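Local coordinates for leucine rich repeat and phosphatase domain containing protein (Entamoeba histolytica, PDB 3EMU) that has the fold of dual-specificity phosphatases, which remove phosphate from tyrosine, serine and threonine side chains, though its own activity is uncertain, at residues 62-67 and 133-138; 68-73 and 141-146. All blocks are in the same frame, centred on the assembly; numbering follows the deposited sequence.

How the interactions relate
Interactions 1 and 2 lie about 10 Å apart, centre to centre, on the same side of the chain's centre, and both use helix 135-151. Their segments alternate along the chain: the loop 62-67 runs straight into helix 68-85, which supplies 68-73; the N-cap and first turn of helix 135-151, with the residue before them, then supply 133-138, and the helix itself goes on to 141-146. The two sites touch directly. The side-chain oxygen OE1 of Gln68 probably accepts hydrogen bonds from the backbone nitrogens of Val62 and Ser63, and Phe137 packs on Leu69. Together they dock one continuous loop-helix unit, following strand 55-59, along the last helix of the phosphatase domain.

Interaction 1. Residues 62-67 and 133-138; sequences VSEEGH and IESGFI
Glu64 lays its side chain across the start of helix 135-151, meeting Glu134, Gly136 and Phe137. The loop that carries it joins strand 55-59 to helix 68-85 and is probably the counterpart of the general-acid loop of active dual-specificity phosphatases. The contact ties that loop to the beginning of the last helix of the fold.

Glu64 has the most surface buried here. Its chain is extended beyond CG (chi2 -174°), which carries the carboxylate to the first turn of the helix. There OE2 accepts a hydrogen bond from Gly136 N at 2.9 Å, nearly straight at 159°. The donor arrives on the anti side of the carboxylate, tilted 28° out of its plane. Glu134, the N-cap residue, crosses the Glu64 side chain at about a right angle. Its OE1 comes within 2.9 Å of OE1 of Glu64, a close approach of two like-charged carboxylates, moderately inclined to each other, and not a hydrogen bond.

Gly136, having no side chain, allows the backbones to come close: its CA sits 3.4 Å from Glu64 O in a CH...O contact. That same carbonyl has a weak bond from Gln140 NE2.

Phe137, itself buried, turns its ring against the loop. Glu64 CA stands over one ring face in a CH-pi contact, 3.8 Å from the centroid. The ring also touches Ile61, Asn99 and Lys100, and a bound sulfate, probably from the crystallisation liquor, lies about 6 Å from this side chain. At the ring's far end, CZ meets Ser63 O at 3.3 Å, in an oblique approach.

Interaction 2. Residues 68-73 and 141-146; sequences QLYDSI and LKLFEK
Tyr70 and Ile73 of helix 68-85 meet Leu143 and Phe144 of helix 135-151 through two CH-pi contacts, in a helix-helix packing where the short segments' axes approach to 9.4 Å and cross at -42°. In the first, CG2 of Ile73 stands over one face of the Phe144 ring, 3.8 Å from its centroid and shifted toward the rim. Ile73 has this branch anti to its own nitrogen; the other branch ends in CD1, which reaches the root of the same ring, 3.7 Å from CG of Phe144. One isoleucine thus spans the ring from CG to CZ. In the second, CD2 of Leu143 lies over a face of the Tyr70 ring, 4.3 Å from the centroid.

The tyrosine also makes an edge contact. With chi1 at 177°, the ring swings across to helix 135-151, where its CE1 edge meets the backbone at Phe144 N (3.8 Å).

Plain aliphatic packing is lighter: CD2 of Leu69 touches CD2 of Leu141 at 4.1 Å.

No hydrogen bond joins the two segments. Within 68-73, Leu69 O accepts from both the backbone nitrogen and the hydroxyl of Ser72; the OG bond, 2.9 Å long, lies on a carbonyl lone pair.

Just before 141-146, Gln140 OE1 accepts a hydrogen bond from Tyr70 N, near the start of helix 68-85. Helix 100-112 also packs against this interface: its Ala107 touches Ile73 and Leu141, and its Met110 touches Phe144, while Leu141 also reaches Phe117 of helix 117-127, so helices 100-112 and 117-127 both pack against the pair formed by helices 68-85 and 135-151.

Interaction 1. Residues 62-67 and 133-138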
loop_
_atom_site.group_PDB
_atom_site.type_symbol
_atom_site.label_atom_id
_atom_site.label_comp_id
_atom_site.label_asym_id
_atom_site.label_seq_id
_atom_site.Cartn_x
_atom_site.Cartn_y
_atom_site.Cartn_z
ATOM N N VAL A 62 5.523 -12.674 -5.146
ATOM C CA VAL A 62 5.116 -14.023 -4.770
ATOM C C VAL A 62 5.717 -14.593 -3.502
ATOM O O VAL A 62 5.205 -15.606 -3.025
ATOM C CB VAL A 62 5.259 -15.088 -5.923
ATOM C CG1 VAL A 62 4.132 -14.901 -6.978
ATOM C CG2 VAL A 62 6.687 -15.089 -6.571
ATOM N N SER A 63 6.784 -14.007 -2.959
ATOM C CA SER A 63 7.316 -14.510 -1.677
ATOM C C SER A 63 7.920 -13.430 -0.792
ATOM O O SER A 63 8.173 -12.322 -1.260
ATOM C CB SER A 63 8.307 -15.671 -1.883
ATOM O OG SER A 63 9.567 -15.264 -2.435
ATOM N N GLU A 64 8.137 -13.756 0.481
ATOM C CA GLU A 64 8.691 -12.813 1.450
ATOM C C GLU A 64 10.236 -12.804 1.430
ATOM O O GLU A 64 10.844 -11.934 2.008
ATOM C CB GLU A 64 8.140 -13.079 2.869
ATOM C CG GLU A 64 9.070 -13.890 3.750
ATOM C CD GLU A 64 8.484 -14.302 5.109
ATOM O OE1 GLU A 64 7.470 -15.068 5.148
ATOM O OE2 GLU A 64 9.058 -13.876 6.131
ATOM N N GLU A 65 10.847 -13.758 0.737
ATOM C CA GLU A 65 12.296 -13.861 0.626
ATOM C C GLU A 65 12.828 -12.970 -0.507
ATOM O O GLU A 65 12.074 -12.573 -1.421
ATOM C CB GLU A 65 12.770 -15.315 0.359
ATOM C CG GLU A 65 12.279 -16.351 1.314
ATOM C CD GLU A 65 10.965 -17.021 0.820
ATOM O OE1 GLU A 65 11.002 -17.754 -0.214
ATOM O OE2 GLU A 65 9.915 -16.836 1.485
ATOM N N GLY A 66 14.136 -12.693 -0.455
ATOM C CA GLY A 66 14.757 -11.851 -1.472
ATOM C C GLY A 66 14.235 -10.427 -1.471
ATOM O O GLY A 66 14.012 -9.850 -0.416
ATOM N N HIS A 67 14.011 -9.874 -2.663
ATOM C CA HIS A 67 13.795 -8.431 -2.826
ATOM C C HIS A 67 12.739 -8.050 -3.835
ATOM O O HIS A 67 12.857 -7.004 -4.472
ATOM C CB HIS A 67 15.101 -7.695 -3.192
ATOM C CG HIS A 67 15.948 -8.427 -4.183
ATOM N ND1 HIS A 67 15.756 -8.326 -5.546
ATOM C CD2 HIS A 67 16.977 -9.290 -4.008
ATOM C CE1 HIS A 67 16.619 -9.113 -6.166
ATOM N NE2 HIS A 67 17.373 -9.707 -5.258
ATOM N N ILE A 133 2.507 -8.321 9.070
ATOM C CA ILE A 133 3.399 -8.372 7.918
ATOM C C ILE A 133 4.455 -9.394 8.209
ATOM O O ILE A 133 5.060 -9.320 9.250
ATOM C CB ILE A 133 4.045 -6.952 7.613
ATOM C CG1 ILE A 133 2.931 -5.948 7.329
ATOM C CG2 ILE A 133 5.072 -7.051 6.441
ATOM C CD1 ILE A 133 3.346 -4.459 7.303
ATOM N N GLU A 134 4.692 -10.328 7.298
ATOM C CA GLU A 134 5.797 -11.284 7.457
ATOM C C GLU A 134 7.183 -10.623 7.611
ATOM O O GLU A 134 7.493 -9.627 6.960
ATOM C CB GLU A 134 5.815 -12.285 6.292
ATOM C CG GLU A 134 4.521 -13.080 6.131
ATOM C CD GLU A 134 4.559 -14.060 4.943
ATOM O OE1 GLU A 134 5.184 -13.789 3.880
ATOM O OE2 GLU A 134 3.929 -15.136 5.090
ATOM N N SER A 135 8.033 -11.201 8.452
ATOM C CA SER A 135 9.342 -10.592 8.733
ATOM C C SER A 135 10.286 -10.380 7.512
ATOM O O SER A 135 11.045 -9.404 7.506
ATOM C CB SER A 135 10.084 -11.345 9.841
ATOM O OG SER A 135 10.393 -12.640 9.368
ATOM N N GLY A 136 10.257 -11.252 6.500
ATOM C CA GLY A 136 10.984 -10.960 5.269
ATOM C C GLY A 136 10.552 -9.655 4.576
ATOM O O GLY A 136 11.376 -8.933 3.980
ATOM N N PHE A 137 9.265 -9.325 4.652
ATOM C CA PHE A 137 8.821 -8.061 4.141
ATOM C C PHE A 137 9.275 -6.864 4.976
ATOM O O PHE A 137 9.628 -5.835 4.393
ATOM C CB PHE A 137 7.318 -8.064 3.923
ATOM C CG PHE A 137 6.895 -8.901 2.738
ATOM C CD1 PHE A 137 7.618 -8.845 1.533
ATOM C CD2 PHE A 137 5.782 -9.757 2.823
ATOM C CE1 PHE A 137 7.243 -9.600 0.438
ATOM C CE2 PHE A 137 5.393 -10.542 1.714
ATOM C CZ PHE A 137 6.108 -10.446 0.522
ATOM N N ILE A 138 9.257 -7.001 6.317
ATOM C CA ILE A 138 9.721 -5.965 7.242
ATOM C C ILE A 138 11.202 -5.637 6.915
ATOM O O ILE A 138 11.605 -4.459 6.809
ATOM C CB ILE A 138 9.631 -6.416 8.724
ATOM C CG1 ILE A 138 8.172 -6.570 9.211
ATOM C CG2 ILE A 138 10.373 -5.430 9.638
ATOM C CD1 ILE A 138 7.293 -5.411 8.977
#

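Interaction 2. Residues 68-73 and 141-146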
loop_
_atom_site.group_PDB
_atom_site.type_symbol
_atom_site.label_atom_id
_atom_site.label_comp_id
_atom_site.label_asym_id
_atom_site.label_seq_id
_atom_site.Cartn_x
_atom_site.Cartn_y
_atom_site.Cartn_z
ATOM N N GLN A 68 11.695 -8.858 -3.968
ATOM C CA GLN A 68 10.650 -8.546 -4.943
ATOM C C GLN A 68 9.819 -7.399 -4.470
ATOM O O GLN A 68 9.347 -6.611 -5.261
ATOM C CB GLN A 68 9.732 -9.741 -5.199
ATOM C CG GLN A 68 10.431 -10.982 -5.682
ATOM C CD GLN A 68 9.500 -12.236 -5.681
ATOM O OE1 GLN A 68 8.579 -12.357 -4.876
ATOM N NE2 GLN A 68 9.779 -13.167 -6.571
ATOM N N LEU A 69 9.601 -7.322 -3.173
ATOM C CA LEU A 69 8.845 -6.201 -2.685
ATOM C C LEU A 69 9.647 -4.868 -2.828
ATOM O O LEU A 69 9.162 -3.902 -3.422
ATOM C CB LEU A 69 8.320 -6.458 -1.268
ATOM C CG LEU A 69 7.430 -5.284 -0.815
ATOM C CD1 LEU A 69 6.025 -5.727 -0.368
ATOM C CD2 LEU A 69 8.160 -4.426 0.261
ATOM N N TYR A 70 10.862 -4.854 -2.295
ATOM C CA TYR A 70 11.790 -3.761 -2.460
ATOM C C TYR A 70 11.805 -3.273 -3.935
ATOM O O TYR A 70 11.589 -2.075 -4.199
ATOM C CB TYR A 70 13.182 -4.273 -2.089
ATOM C CG TYR A 70 14.269 -3.270 -2.271
ATOM C CD1 TYR A 70 14.473 -2.275 -1.302
ATOM C CD2 TYR A 70 15.091 -3.282 -3.411
ATOM C CE1 TYR A 70 15.476 -1.314 -1.446
ATOM C CE2 TYR A 70 16.124 -2.339 -3.571
ATOM C CZ TYR A 70 16.320 -1.346 -2.570
ATOM O OH TYR A 70 17.301 -0.366 -2.655
ATOM N N ASP A 71 12.018 -4.208 -4.871
ATOM C CA ASP A 71 12.175 -3.890 -6.276
ATOM C C ASP A 71 10.930 -3.221 -6.837
ATOM O O ASP A 71 10.994 -2.376 -7.760
ATOM C CB ASP A 71 12.551 -5.155 -7.078
ATOM C CG ASP A 71 14.013 -5.577 -6.859
ATOM O OD1 ASP A 71 14.847 -4.707 -6.429
ATOM O OD2 ASP A 71 14.336 -6.773 -7.115
ATOM N N SER A 72 9.783 -3.544 -6.257
ATOM C CA SER A 72 8.532 -3.038 -6.820
ATOM C C SER A 72 8.193 -1.657 -6.217
ATOM O O SER A 72 7.223 -1.002 -6.596
ATOM C CB SER A 72 7.386 -4.068 -6.560
ATOM O OG SER A 72 6.926 -3.927 -5.206
ATOM N N ILE A 73 8.991 -1.191 -5.271
ATOM C CA ILE A 73 8.600 0.034 -4.567
ATOM C C ILE A 73 8.433 1.289 -5.441
ATOM O O ILE A 73 7.421 2.044 -5.307
ATOM C CB ILE A 73 9.497 0.267 -3.331
ATOM C CG1 ILE A 73 9.138 -0.789 -2.269
ATOM C CG2 ILE A 73 9.300 1.700 -2.783
ATOM C CD1 ILE A 73 9.986 -0.761 -0.966
ATOM N N LEU A 141 11.536 -3.635 3.895
ATOM C CA LEU A 141 11.149 -2.251 4.170
ATOM C C LEU A 141 12.326 -1.504 4.807
ATOM O O LEU A 141 12.547 -0.337 4.533
ATOM C CB LEU A 141 9.906 -2.187 5.056
ATOM C CG LEU A 141 8.571 -2.503 4.325
ATOM C CD1 LEU A 141 7.417 -2.534 5.331
ATOM C CD2 LEU A 141 8.272 -1.513 3.153
ATOM N N LYS A 142 13.081 -2.219 5.642
ATOM C CA LYS A 142 14.268 -1.647 6.252
ATOM C C LYS A 142 15.352 -1.370 5.209
ATOM O O LYS A 142 16.104 -0.437 5.354
ATOM C CB LYS A 142 14.778 -2.535 7.404
ATOM C CG LYS A 142 13.964 -2.313 8.646
ATOM C CD LYS A 142 14.291 -3.330 9.727
ATOM C CE LYS A 142 13.334 -3.193 10.940
ATOM N NZ LYS A 142 13.506 -4.345 11.902
ATOM N N LEU A 143 15.426 -2.211 4.182
ATOM C CA LEU A 143 16.332 -1.989 3.079
ATOM C C LEU A 143 15.940 -0.737 2.348
ATOM O O LEU A 143 16.786 0.048 1.960
ATOM C CB LEU A 143 16.260 -3.128 2.089
ATOM C CG LEU A 143 17.579 -3.827 1.782
ATOM C CD1 LEU A 143 17.788 -4.890 2.861
ATOM C CD2 LEU A 143 17.567 -4.517 0.415
ATOM N N PHE A 144 14.648 -0.559 2.143
ATOM C CA PHE A 144 14.185 0.670 1.536
ATOM C C PHE A 144 14.533 1.908 2.393
ATOM O O PHE A 144 14.902 2.936 1.852
ATOM C CB PHE A 144 12.676 0.596 1.286
ATOM C CG PHE A 144 12.093 1.826 0.626
ATOM C CD1 PHE A 144 12.618 2.316 -0.557
ATOM C CD2 PHE A 144 10.993 2.464 1.185
ATOM C CE1 PHE A 144 12.064 3.447 -1.172
ATOM C CE2 PHE A 144 10.414 3.597 0.596
ATOM C CZ PHE A 144 10.948 4.093 -0.590
ATOM N N GLU A 145 14.366 1.803 3.713
ATOM C CA GLU A 145 14.695 2.867 4.645
ATOM C C GLU A 145 16.161 3.335 4.376
ATOM O O GLU A 145 16.406 4.533 4.161
ATOM C CB GLU A 145 14.555 2.344 6.068
ATOM C CG GLU A 145 14.690 3.391 7.176
ATOM C CD GLU A 145 14.479 2.798 8.563
ATOM O OE1 GLU A 145 15.027 1.712 8.882
ATOM O OE2 GLU A 145 13.743 3.401 9.342
ATOM N N LYS A 146 17.090 2.375 4.330
ATOM C CA LYS A 146 18.488 2.669 4.069
ATOM C C LYS A 146 18.687 3.322 2.712
ATOM O O LYS A 146 19.498 4.246 2.582
ATOM C CB LYS A 146 19.325 1.414 4.093
ATOM C CG LYS A 146 19.813 1.009 5.431
ATOM C CD LYS A 146 21.182 1.621 5.711
ATOM C CE LYS A 146 21.369 1.786 7.242
ATOM N NZ LYS A 146 22.302 2.916 7.518
#